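Local coordinates for glyoxalase family protein (Listeria monocytogenes, PDB 2P7O), which catalyses the manganese-dependent hydration of the antibiotic fosfomycin and so gives the bacterium resistance to the drug, at residues A[16-19]-A[20-24]; A[81-84]-A[85-89]. One frame throughout, in Å; residues are numbered along the deposited sequence. Where two conformers were deposited one is given.

Contact 1 (A[16-19]-A[20-24]); sequences NKTT and AFLQN
T19 and Q23 sit one turn apart on helix 15-26, side by side and pointing the same way. This is a helix of the glyoxalase (vicinal oxygen chelate) fold. The methyl CG2 of T19 sits over the face of the Q23 amide, almost straight above CD and 3.6 Å from both CD and OE1 of that glutamine. This is a van der Waals contact. The torsion of T19 explains it: OG1 lies beside the backbone N (chi1 -72°), which puts CG2 anti to that N. OG1 is hydrogen-bonded to L15 O one turn back and to K45 NZ. The hydroxyl is thus turned to its own partners, and the methyl is left to meet Q23.

Behind the side chains runs the regular i to i+4 ladder. F21 N bonds K17 O at 3.0 Å with an N-H...O angle of 163°. L22 N to T18 O is just as straight. Q23 N to T19 O follows. A20 N to N16 O is longer, at 3.3 Å. T18 and L22 also touch loosely, CG2 of T18 being 4.2 Å from CD1 of L22.

The buried face of the turn packs on strands 29-30 and 44-49. T19 and L22 touch F47, and Q23 touches E30. The F21 side chain packs separately on a loop, at D111 and F112. Near the start of the helix, D14 OD1 accepts a hydrogen bond from K17 N, and T18 OG1 is bonded to D14 O. CG of Q23, beside its own backbone N, lies 3.2 Å from T19 O.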
ATOM      1  N   ASN A  16      -0.608   6.707  18.629  1.00 20.93           N
ATOM      2  CA  ASN A  16       0.349   7.761  19.007  1.00 19.08           C
ATOM      3  C   ASN A  16       1.755   7.386  18.606  1.00 21.87           C
ATOM      4  O   ASN A  16       2.526   8.265  18.158  1.00 20.62           O
ATOM      5  CB  ASN A  16       0.246   8.016  20.502  1.00 17.47           C
ATOM      6  CG  ASN A  16      -0.862   9.024  20.854  1.00 17.99           C
ATOM      7  OD1 ASN A  16      -1.649   9.478  20.026  1.00 28.27           O
ATOM      8  ND2 ASN A  16      -1.008   9.322  22.156  1.00 18.62           N
ATOM      9  N   LYS A  17       2.107   6.104  18.756  1.00 21.01           N
ATOM     10  CA  LYS A  17       3.409   5.620  18.301  1.00 17.38           C
ATOM     11  C   LYS A  17       3.508   5.765  16.786  1.00 20.62           C
ATOM     12  O   LYS A  17       4.499   6.244  16.236  1.00 26.84           O
ATOM     13  CB  LYS A  17       3.601   4.122  18.683  1.00 18.58           C
ATOM     14  CG  LYS A  17       3.793   4.121  20.207  1.00 19.31           C
ATOM     15  CD  LYS A  17       3.917   2.680  20.687  1.00 21.71           C
ATOM     16  CE  LYS A  17       4.614   2.588  22.040  1.00 22.11           C
ATOM     17  NZ  LYS A  17       4.928   1.144  22.331  1.00 24.71           N
ATOM     18  N   THR A  18       2.438   5.375  16.077  1.00 19.16           N
ATOM     19  CA  THR A  18       2.529   5.477  14.626  1.00 16.57           C
ATOM     20  C   THR A  18       2.595   6.907  14.147  1.00 17.73           C
ATOM     21  O   THR A  18       3.221   7.178  13.145  1.00 17.96           O
ATOM     22  CB  THR A  18       1.387   4.672  14.016  1.00 16.34           C
ATOM     23  OG1 THR A  18       1.578   3.341  14.591  1.00 18.42           O
ATOM     24  CG2 THR A  18       1.399   4.642  12.501  1.00 15.90           C
ATOM     25  N   THR A  19       1.893   7.813  14.806  1.00 18.74           N
ATOM     26  CA  THR A  19       1.994   9.245  14.453  1.00 20.66           C
ATOM     27  C   THR A  19       3.450   9.699  14.497  1.00 19.99           C
ATOM     28  O   THR A  19       3.959  10.431  13.656  1.00 18.76           O
ATOM     29  CB  THR A  19       1.163  10.034  15.478  1.00 21.10           C
ATOM     30  OG1 THR A  19      -0.224   9.740  15.157  1.00 23.61           O
ATOM     31  CG2 THR A  19       1.350  11.526  15.258  1.00 19.36           C
ATOM     32  N   ALA A  20       4.169   9.219  15.507  1.00 18.14           N
ATOM     33  CA  ALA A  20       5.549   9.684  15.685  1.00 18.24           C
ATOM     34  C   ALA A  20       6.414   9.062  14.594  1.00 19.13           C
ATOM     35  O   ALA A  20       7.284   9.797  14.070  1.00 19.05           O
ATOM     36  CB  ALA A  20       6.008   9.342  17.068  1.00 25.65           C
ATOM     37  N   PHE A  21       6.180   7.777  14.254  1.00 20.10           N
ATOM     38  CA  PHE A  21       6.905   7.141  13.164  1.00 18.06           C
ATOM     39  C   PHE A  21       6.752   7.939  11.863  1.00 16.51           C
ATOM     40  O   PHE A  21       7.726   8.305  11.187  1.00 19.29           O
ATOM     41  CB  PHE A  21       6.296   5.720  13.045  1.00 18.96           C
ATOM     42  CG  PHE A  21       6.913   4.929  11.903  1.00 18.30           C
ATOM     43  CD1 PHE A  21       8.145   4.339  12.030  1.00 22.93           C
ATOM     44  CD2 PHE A  21       6.202   4.807  10.735  1.00 21.53           C
ATOM     45  CE1 PHE A  21       8.740   3.664  10.979  1.00 24.39           C
ATOM     46  CE2 PHE A  21       6.774   4.140   9.666  1.00 23.03           C
ATOM     47  CZ  PHE A  21       8.005   3.520   9.821  1.00 26.02           C
ATOM     48  N   LEU A  22       5.494   8.255  11.506  1.00 19.28           N
ATOM     49  CA  LEU A  22       5.191   8.855  10.228  1.00 18.04           C
ATOM     50  C   LEU A  22       5.720  10.294  10.125  1.00 19.33           C
ATOM     51  O   LEU A  22       6.152  10.715   9.061  1.00 20.34           O
ATOM     52  CB  LEU A  22       3.675   8.895   9.969  1.00 17.53           C
ATOM     53  CG  LEU A  22       2.998   7.539   9.792  1.00 19.81           C
ATOM     54  CD1 LEU A  22       1.502   7.747   9.647  1.00 18.29           C
ATOM     55  CD2 LEU A  22       3.616   6.838   8.568  1.00 18.72           C
ATOM     56  N   GLN A  23       5.532  11.024  11.219  1.00 19.96           N
ATOM     57  CA  GLN A  23       5.966  12.405  11.358  1.00 20.14           C
ATOM     58  C   GLN A  23       7.500  12.516  11.456  1.00 24.10           C
ATOM     59  O   GLN A  23       8.141  13.301  10.754  1.00 21.20           O
ATOM     60  CB  GLN A  23       5.407  13.019  12.672  1.00 21.08           C
ATOM     61  CG  GLN A  23       3.934  13.446  12.519  1.00 21.17           C
ATOM     62  CD  GLN A  23       3.365  14.114  13.768  1.00 21.07           C
ATOM     63  OE1 GLN A  23       3.878  14.024  14.880  1.00 29.41           O
ATOM     64  NE2 GLN A  23       2.276  14.840  13.537  1.00 32.71           N
ATOM     65  N   ASN A  24       8.127  11.757  12.350  1.00 24.74           N
ATOM     66  CA  ASN A  24       9.598  11.892  12.430  1.00 21.55           C
ATOM     67  C   ASN A  24      10.250  11.422  11.143  1.00 23.94           C
ATOM     68  O   ASN A  24      11.128  12.167  10.704  1.00 28.24           O
ATOM     69  CB  ASN A  24      10.143  11.097  13.616  0.64 24.72           C
ATOM     70  CG  ASN A  24      11.612  11.343  13.866  0.64 24.35           C
ATOM     71  OD1 ASN A  24      11.981  12.277  14.599  0.64 29.04           O
ATOM     72  ND2 ASN A  24      12.505  10.556  13.309  0.64 32.02           N
TER

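Contact 2 (A[81-84]-A[85-89])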
ATOM      1  N   GLU A  81      21.066  10.478   5.699  1.00 22.61           N
ATOM      2  CA  GLU A  81      20.301  11.274   6.662  1.00 23.12           C
ATOM      3  C   GLU A  81      19.019  10.567   7.098  1.00 27.27           C
ATOM      4  O   GLU A  81      18.667  10.530   8.294  1.00 25.48           O
ATOM      5  CB  GLU A  81      19.955  12.649   6.045  1.00 29.08           C
ATOM      6  CG  GLU A  81      19.800  13.767   7.077  1.00 36.49           C
ATOM      7  CD  GLU A  81      18.331  13.965   7.413  1.00 41.18           C
ATOM      8  OE1 GLU A  81      17.672  14.504   6.497  1.00 49.18           O
ATOM      9  OE2 GLU A  81      17.916  13.487   8.500  1.00 52.39           O
ATOM     10  N   TYR A  82      18.289  10.019   6.127  1.00 23.04           N
ATOM     11  CA  TYR A  82      17.080   9.262   6.500  1.00 20.30           C
ATOM     12  C   TYR A  82      17.468   8.026   7.291  1.00 17.94           C
ATOM     13  O   TYR A  82      16.752   7.580   8.174  1.00 20.21           O
ATOM     14  CB  TYR A  82      16.256   8.890   5.245  1.00 19.10           C
ATOM     15  CG  TYR A  82      15.310   9.991   4.810  1.00 17.57           C
ATOM     16  CD1 TYR A  82      15.591  10.829   3.739  1.00 19.68           C
ATOM     17  CD2 TYR A  82      14.064  10.186   5.401  1.00 17.73           C
ATOM     18  CE1 TYR A  82      14.742  11.820   3.308  1.00 20.22           C
ATOM     19  CE2 TYR A  82      13.209  11.171   4.998  1.00 21.24           C
ATOM     20  CZ  TYR A  82      13.536  11.989   3.945  1.00 20.75           C
ATOM     21  OH  TYR A  82      12.661  12.999   3.543  1.00 23.28           O
ATOM     22  N   THR A  83      18.605   7.413   6.904  1.00 19.06           N
ATOM     23  CA  THR A  83      19.019   6.235   7.658  1.00 23.10           C
ATOM     24  C   THR A  83      19.176   6.571   9.139  1.00 21.72           C
ATOM     25  O   THR A  83      18.807   5.791  10.039  1.00 24.45           O
ATOM     26  CB  THR A  83      20.308   5.630   7.094  1.00 22.05           C
ATOM     27  OG1 THR A  83      20.033   5.135   5.757  1.00 21.96           O
ATOM     28  CG2 THR A  83      20.776   4.436   7.916  1.00 32.57           C
ATOM     29  N   GLU A  84      19.680   7.770   9.364  1.00 22.84           N
ATOM     30  CA  GLU A  84      19.857   8.184  10.770  1.00 26.97           C
ATOM     31  C   GLU A  84      18.509   8.414  11.452  1.00 26.87           C
ATOM     32  O   GLU A  84      18.296   8.207  12.659  1.00 23.94           O
ATOM     33  CB  GLU A  84      20.567   9.554  10.761  1.00 30.50           C
ATOM     34  CG  GLU A  84      21.934   9.513  10.091  1.00 38.01           C
ATOM     35  CD  GLU A  84      23.044   9.283  11.092  1.00 45.34           C
ATOM     36  OE1 GLU A  84      23.175  10.110  12.024  1.00 61.79           O
ATOM     37  OE2 GLU A  84      23.805   8.295  10.924  1.00 69.21           O
ATOM     38  N   ARG A  85      17.646   9.096  10.675  1.00 23.06           N
ATOM     39  CA  ARG A  85      16.351   9.430  11.278  1.00 24.39           C
ATOM     40  C   ARG A  85      15.670   8.141  11.691  1.00 22.93           C
ATOM     41  O   ARG A  85      14.990   8.142  12.734  1.00 27.08           O
ATOM     42  CB  ARG A  85      15.583  10.315  10.329  1.00 27.17           C
ATOM     43  CG  ARG A  85      16.008  11.793  10.416  1.00 29.74           C
ATOM     44  CD  ARG A  85      14.800  12.553   9.877  1.00 35.87           C
ATOM     45  NE  ARG A  85      14.895  12.781   8.445  1.00 31.96           N
ATOM     46  CZ  ARG A  85      14.234  13.835   7.933  1.00 33.60           C
ATOM     47  NH1 ARG A  85      13.557  14.565   8.817  1.00 49.83           N
ATOM     48  NH2 ARG A  85      14.307  14.141   6.669  1.00 36.92           N
ATOM     49  N   ILE A  86      15.832   7.052  10.921  1.00 20.43           N
ATOM     50  CA  ILE A  86      15.145   5.803  11.250  1.00 21.58           C
ATOM     51  C   ILE A  86      15.776   5.095  12.425  1.00 21.60           C
ATOM     52  O   ILE A  86      15.092   4.559  13.305  1.00 34.85           O
ATOM     53  CB  ILE A  86      15.264   4.869  10.009  1.00 23.94           C
ATOM     54  CG1 ILE A  86      14.804   5.639   8.780  1.00 31.20           C
ATOM     55  CG2 ILE A  86      14.458   3.613  10.298  1.00 22.85           C
ATOM     56  CD1 ILE A  86      13.341   5.447   8.534  1.00 45.16           C
ATOM     57  N   LYS A  87      17.107   5.026  12.445  1.00 23.36           N
ATOM     58  CA  LYS A  87      17.742   4.316  13.573  1.00 28.02           C
ATOM     59  C   LYS A  87      17.408   5.004  14.897  1.00 31.21           C
ATOM     60  O   LYS A  87      17.057   4.416  15.902  1.00 31.27           O
ATOM     61  CB  LYS A  87      19.266   4.281  13.404  1.00 30.57           C
ATOM     62  CG  LYS A  87      19.822   3.685  12.143  1.00 35.17           C
ATOM     63  CD  LYS A  87      21.307   4.020  11.940  1.00 35.26           C
ATOM     64  CE  LYS A  87      22.106   2.779  11.586  1.00 35.40           C
ATOM     65  NZ  LYS A  87      23.130   2.948  10.526  1.00 36.91           N
ATOM     66  N   ALA A  88      17.507   6.326  14.909  1.00 28.79           N
ATOM     67  CA  ALA A  88      17.103   7.126  16.058  1.00 30.58           C
ATOM     68  C   ALA A  88      15.727   6.770  16.589  1.00 32.49           C
ATOM     69  O   ALA A  88      15.551   6.907  17.814  1.00 32.18           O
ATOM     70  CB  ALA A  88      17.091   8.626  15.695  1.00 32.14           C
ATOM     71  N   LEU A  89      14.839   6.309  15.724  1.00 32.83           N
ATOM     72  CA  LEU A  89      13.511   5.955  16.226  1.00 30.51           C
ATOM     73  C   LEU A  89      13.578   4.549  16.816  1.00 32.48           C
ATOM     74  O   LEU A  89      12.748   4.280  17.685  1.00 37.32           O
ATOM     75  CB  LEU A  89      12.400   6.115  15.208  1.00 32.27           C
ATOM     76  CG  LEU A  89      10.941   6.174  15.638  1.00 35.15           C
ATOM     77  CD1 LEU A  89      10.531   7.555  16.118  1.00 34.04           C
ATOM     78  CD2 LEU A  89      10.010   5.783  14.500  1.00 48.13           C
TER
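R85 starts with CG beside its backbone N and bends at chi3 (-91°), which carries its guanidinium back along the helix to E81 and Y82. E81 bends at chi2 (-97°), which turns its carboxylate across the R85 side chain. The two form a salt bridge, OE2 of E81 being 3.1 Å from NE of R85. OE2 stands off the plane of the guanidinium, where no N-H is aimed. The pair is held by charge.

Y82 supplies a second partner. NH2 of R85 lies over one face of its ring, 3.6 Å from CZ of Y82. This is an off-centre cation-pi contact, with R85 CZ 4.6 Å from the centroid of the Y82 ring and the two planes 35° apart. Y82 OH makes a weak hydrogen bond to M1 N of the second subunit.

T83 and K87 run alongside each other, with CG2 of T83 3.8 Å from NZ of K87. The backbone bond K87 N to T83 O (3.0 Å) joins the same turn. T83 OG1 instead bonds V79 O. I86 packs on F109 and M93. These i to i+3 and i to i+4 pairs belong to an amphipathic helix packed on a beta sheet, in keeping with the glyoxalase fold.

How the contacts relate
Contacts 1 and 2 are single-helix contacts in matching positions: each helix follows the first strand of one four-stranded sheet. Both are partly buried, but contact 1 has more buried residues and contact 2 more exposed ones. Their side-chain chemistry differs accordingly. The more buried helix relies on apolar and amide packing. The more exposed one adds charged and aromatic pairing. The helices also touch directly: F21 CD1 is 3.4 Å from L89 CD2, and I86 packs on I25. Helix 79-89 therefore joins its own sheet to helix 15-26. No other chain of the assembly touches contact 1, whereas contact 2 reaches the second subunit.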